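Local coordinates for host-nuclease inhibitor protein Gam, putative (Desulfovibrio vulgaris, PDB 2P2U) that probably binds double-stranded DNA, as a dimeric relative of the Gam protein of bacteriophage Mu, at residues A[101-104]-A[105-109]; A[59-62]-A[63-67]. One frame throughout, in Å; residues are numbered along the deposited sequence.

Interaction 1 (A[101-104]-A[105-109])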
loop_
_atom_site.group_PDB
_atom_site.type_symbol
_atom_site.label_atom_id
_atom_site.label_comp_id
_atom_site.label_asym_id
_atom_site.label_seq_id
_atom_site.Cartn_x
_atom_site.Cartn_y
_atom_site.Cartn_z
ATOM N N ILE A 101 -13.921 15.952 -13.418
ATOM C CA ILE A 101 -13.517 15.773 -14.818
ATOM C C ILE A 101 -13.353 14.300 -15.142
ATOM O O ILE A 101 -12.653 13.605 -14.433
ATOM C CB ILE A 101 -12.230 16.530 -15.154
ATOM C CG1 ILE A 101 -12.592 17.982 -15.326
ATOM C CG2 ILE A 101 -11.681 16.039 -16.453
ATOM C CD1 ILE A 101 -11.425 18.859 -15.687
ATOM N N VAL A 102 -13.965 13.832 -16.223
ATOM C CA VAL A 102 -14.071 12.390 -16.433
ATOM C C VAL A 102 -13.868 11.973 -17.915
ATOM O O VAL A 102 -13.873 12.838 -18.799
ATOM C CB VAL A 102 -15.396 11.928 -15.843
ATOM C CG1 VAL A 102 -15.607 10.456 -16.079
ATOM C CG2 VAL A 102 -15.367 12.164 -14.337
ATOM N N GLN A 103 -13.672 10.691 -18.213
ATOM C CA GLN A 103 -13.479 10.294 -19.623
ATOM C C GLN A 103 -14.760 10.477 -20.411
ATOM O O GLN A 103 -15.802 10.264 -19.858
ATOM C CB GLN A 103 -12.978 8.849 -19.783
ATOM C CG GLN A 103 -11.573 8.603 -19.327
ATOM C CD GLN A 103 -10.568 9.558 -19.913
ATOM O OE1 GLN A 103 -9.781 10.160 -19.163
ATOM N NE2 GLN A 103 -10.576 9.727 -21.260
HETATM N N MSE A 104 -14.709 10.849 -21.686
HETATM C CA MSE A 104 -15.932 10.789 -22.470
HETATM C C MSE A 104 -16.361 9.369 -22.711
HETATM O O MSE A 104 -15.668 8.438 -22.285
HETATM C CB MSE A 104 -15.821 11.559 -23.749
HETATM C CG MSE A 104 -16.178 12.974 -23.462
HETATM SE SE MSE A 104 -15.869 14.163 -24.961
HETATM C CE MSE A 104 -17.167 13.389 -26.287
ATOM N N SER A 105 -17.498 9.170 -23.368
ATOM C CA SER A 105 -18.056 7.811 -23.340
ATOM C C SER A 105 -17.145 6.738 -23.946
ATOM O O SER A 105 -16.897 5.732 -23.268
ATOM C CB SER A 105 -19.497 7.700 -23.868
ATOM O OG SER A 105 -19.763 8.672 -24.915
ATOM N N LYS A 106 -16.642 6.852 -25.175
ATOM C CA LYS A 106 -15.972 5.607 -25.557
ATOM C C LYS A 106 -14.470 5.714 -25.570
ATOM O O LYS A 106 -13.818 4.992 -26.329
ATOM C CB LYS A 106 -16.496 5.058 -26.870
ATOM C CG LYS A 106 -18.007 5.236 -27.082
ATOM C CD LYS A 106 -18.355 5.199 -28.540
ATOM C CE LYS A 106 -19.236 6.388 -28.908
ATOM N NZ LYS A 106 -19.691 6.198 -30.312
ATOM N N ILE A 107 -13.933 6.602 -24.721
ATOM C CA ILE A 107 -12.570 7.043 -24.790
ATOM C C ILE A 107 -11.771 6.654 -23.535
ATOM O O ILE A 107 -11.992 7.159 -22.473
ATOM C CB ILE A 107 -12.513 8.589 -24.858
ATOM C CG1 ILE A 107 -13.535 9.188 -25.840
ATOM C CG2 ILE A 107 -11.061 9.109 -25.075
ATOM C CD1 ILE A 107 -13.206 9.193 -27.254
ATOM N N THR A 108 -10.778 5.819 -23.668
ATOM C CA THR A 108 -10.020 5.426 -22.521
ATOM C C THR A 108 -9.077 6.504 -22.150
ATOM O O THR A 108 -8.750 7.322 -22.947
ATOM C CB THR A 108 -9.141 4.234 -22.855
ATOM O OG1 THR A 108 -8.326 4.607 -23.989
ATOM C CG2 THR A 108 -9.947 3.029 -23.158
ATOM N N LYS A 109 -8.557 6.440 -20.934
ATOM C CA LYS A 109 -7.558 7.402 -20.451
ATOM C C LYS A 109 -6.235 7.346 -21.247
ATOM O O LYS A 109 -5.558 8.355 -21.405
ATOM C CB LYS A 109 -7.393 7.227 -18.923
ATOM C CG LYS A 109 -6.019 7.542 -18.347
ATOM C CD LYS A 109 -6.107 7.729 -16.824
ATOM C CE LYS A 109 -4.911 8.545 -16.206
ATOM N NZ LYS A 109 -5.134 8.459 -14.700
#
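Gln103 folds its side chain over the backbone of the loop that follows its strand, overlapping the carbonyl of Ile107 and the start of Lys109. CG stands beside the backbone N (chi1 -69°), and a second bend at chi2 turns the amide back toward the chain. As a result CB of Gln103 comes within 3.3 Å of Ile107 O, while CD of Gln103 lies 3.7 Å from Lys109 CA. The amide bridges from the strand end to the loop with one hydrogen bond, from Gln103 NE2 to Ile107 O at 3.2 Å. It is bent: the donor stands above the carbonyl plane of Ile107, and the acceptor is tilted out of the Gln103 amide plane. NE2 has a further hydrogen-bond partner in Thr112 OG1, so this one amide group joins the strand end, the loop and the next helix.

The chain reverses in a type I beta turn from Met104 to Ile107. Within the turn, CB of Met104, a selenomethionine, packs on Ile107 CG1 at 3.9 Å; the selenium end of that side chain leads away from the loop. Lys109 crosses Gln103 at about a right angle, with CB of Lys109 3.8 Å from Gln103 OE1, and its chain runs on to a salt bridge with Asp130 of the second subunit.

Thr108 is the N-cap of helix 109-118, its OG1 bonded to Met111 N, and Ile107 rests on Thr112 and Arg115 of that helix. Before the turn, residues 101-103 end strand 91-103 and pair antiparallel with a strand of the second subunit, continuing the sheet across the dimer interface.

Interaction 2 (A[59-62]-A[63-67])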
loop_
_atom_site.group_PDB
_atom_site.type_symbol
_atom_site.label_atom_id
_atom_site.label_comp_id
_atom_site.label_asym_id
_atom_site.label_seq_id
_atom_site.Cartn_x
_atom_site.Cartn_y
_atom_site.Cartn_z
ATOM N N ALA A 59 -26.379 -0.631 8.735
ATOM C CA ALA A 59 -27.572 -0.920 7.949
ATOM C C ALA A 59 -28.630 0.117 8.311
ATOM O O ALA A 59 -29.229 0.714 7.441
ATOM C CB ALA A 59 -28.101 -2.325 8.228
ATOM N N ARG A 60 -28.826 0.341 9.609
ATOM C CA ARG A 60 -29.778 1.326 10.069
ATOM C C ARG A 60 -29.360 2.737 9.617
ATOM O O ARG A 60 -30.200 3.536 9.160
ATOM C CB ARG A 60 -30.005 1.230 11.594
ATOM C CG ARG A 60 -30.943 2.325 12.203
ATOM C CD ARG A 60 -32.314 1.812 12.674
ATOM N NE ARG A 60 -33.378 1.927 11.671
ATOM C CZ ARG A 60 -34.416 2.759 11.722
ATOM N NH1 ARG A 60 -34.575 3.632 12.719
ATOM N NH2 ARG A 60 -35.301 2.721 10.747
ATOM N N ARG A 61 -28.074 3.049 9.702
ATOM C CA ARG A 61 -27.673 4.385 9.273
ATOM C C ARG A 61 -28.036 4.636 7.812
ATOM O O ARG A 61 -28.275 5.757 7.451
ATOM C CB ARG A 61 -26.203 4.613 9.516
ATOM C CG ARG A 61 -25.775 6.002 9.235
ATOM C CD ARG A 61 -24.311 6.079 9.448
ATOM N NE ARG A 61 -23.814 7.437 9.630
ATOM C CZ ARG A 61 -23.772 8.400 8.695
ATOM N NH1 ARG A 61 -23.234 9.584 9.006
ATOM N NH2 ARG A 61 -24.250 8.181 7.466
ATOM N N LYS A 62 -28.114 3.582 7.001
ATOM C CA LYS A 62 -28.438 3.682 5.583
ATOM C C LYS A 62 -29.926 4.055 5.377
ATOM O O LYS A 62 -30.227 5.161 4.954
ATOM C CB LYS A 62 -28.032 2.362 4.859
ATOM C CG LYS A 62 -28.145 2.307 3.283
ATOM C CD LYS A 62 -27.354 3.400 2.510
ATOM C CE LYS A 62 -27.789 3.477 1.006
ATOM N NZ LYS A 62 -26.884 4.318 0.094
ATOM N N GLU A 63 -30.848 3.142 5.664
ATOM C CA GLU A 63 -32.257 3.476 5.845
ATOM C C GLU A 63 -32.561 4.990 6.211
ATOM O O GLU A 63 -33.429 5.629 5.598
ATOM C CB GLU A 63 -32.841 2.537 6.912
ATOM C CG GLU A 63 -32.926 1.019 6.535
ATOM C CD GLU A 63 -33.567 0.093 7.651
ATOM O OE1 GLU A 63 -34.451 0.540 8.461
ATOM O OE2 GLU A 63 -33.189 -1.116 7.698
ATOM N N LEU A 64 -31.838 5.551 7.194
ATOM C CA LEU A 64 -32.097 6.894 7.712
ATOM C C LEU A 64 -31.509 7.891 6.788
ATOM O O LEU A 64 -32.179 8.848 6.408
ATOM C CB LEU A 64 -31.432 7.115 9.062
ATOM C CG LEU A 64 -31.816 6.222 10.220
ATOM C CD1 LEU A 64 -30.779 6.353 11.284
ATOM C CD2 LEU A 64 -33.210 6.537 10.742
ATOM N N GLU A 65 -30.223 7.702 6.479
ATOM C CA GLU A 65 -29.543 8.495 5.458
ATOM C C GLU A 65 -30.357 8.593 4.166
ATOM O O GLU A 65 -30.624 9.688 3.705
ATOM C CB GLU A 65 -28.176 7.919 5.147
ATOM C CG GLU A 65 -27.362 8.800 4.185
ATOM C CD GLU A 65 -25.926 8.313 3.998
ATOM O OE1 GLU A 65 -25.326 7.791 4.996
ATOM O OE2 GLU A 65 -25.426 8.469 2.845
ATOM N N ASP A 66 -30.743 7.457 3.595
ATOM C CA ASP A 66 -31.641 7.446 2.459
ATOM C C ASP A 66 -32.862 8.277 2.845
ATOM O O ASP A 66 -32.849 9.491 2.647
ATOM C CB ASP A 66 -31.998 6.007 2.056
ATOM C CG ASP A 66 -30.897 5.341 1.192
ATOM O OD1 ASP A 66 -30.108 6.089 0.576
ATOM O OD2 ASP A 66 -30.819 4.085 1.121
ATOM N N GLY A 67 -33.888 7.644 3.431
ATOM C CA GLY A 67 -34.930 8.342 4.213
ATOM C C GLY A 67 -34.945 9.857 4.188
ATOM O O GLY A 67 -35.859 10.449 3.617
#
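Arg60 leans forward along the helix, toward its C-terminal end, to reach Glu63 and Leu64 about one turn on. From CB, CG is anti to the backbone N (chi1 176°) and approaches Leu64 CD1; bends at chi2 and chi3 then swing the chain round, bringing NE to the neighbourhood of the Glu63 carboxylate. At the tip, Arg60 NH1 lies 3.8 Å from Leu64 CD2, a methyl that covers one face of the guanidinium, offset toward its rim. Arg60 NH2 meets Glu63 OE1 at 3.3 Å in a salt bridge that is nearly straight (167°) and lies in the guanidinium plane. The carboxylate receives it on its anti side and somewhat out of the carboxylate plane, the two planes standing 77° apart. NH1 also forms a salt bridge with Glu24 of the second subunit.

Arg61 takes a different course, extended from CG to NE. Its NH2 forms a salt bridge with Glu65 OE1 (2.7 Å), and the guanidinium and carboxylate planes are again steeply inclined. NE of Arg61 forms a salt bridge with Asp29 of the second subunit, so this arginine also has acidic partners in both chains. Lys62 runs obliquely past Asp66, its NZ making only a long salt bridge, 3.7 Å, to Asp66 OD1.

Beneath these pairs runs the i to i+4 bonding of helix 15-74, from Leu64 N to Arg60 O, Glu65 N to Arg61 O and Asp66 N to Lys62 O, with a weaker bond from Glu63 N to Ala59 O. Three basic residues thus face three acidic ones at i+3 or i+4 spacing, so the charges within the segment probably offset one another in large part, and the two arginines extend this ionic network into the dimer interface.

From the N terminus the chain first runs along helix 15-74, where interaction 2 lies wholly within the helix, toward its C-terminal end. Helix 76-79 and strand 91-103 follow, and interaction 1 rounds off that strand and leads into helix 109-118. Each contact spans a few residues of continuous chain, so neither encloses the other and they do not cross; they come in series. The centres of interactions 1 and 2 are about 33 Å apart, and the nearest atoms of interactions 1 and 2 about 20 Å, with no touch between them. What they share is the second subunit: interaction 2 meets it from the long helix, and interaction 1 from the end of a strand in the intersubunit sheet.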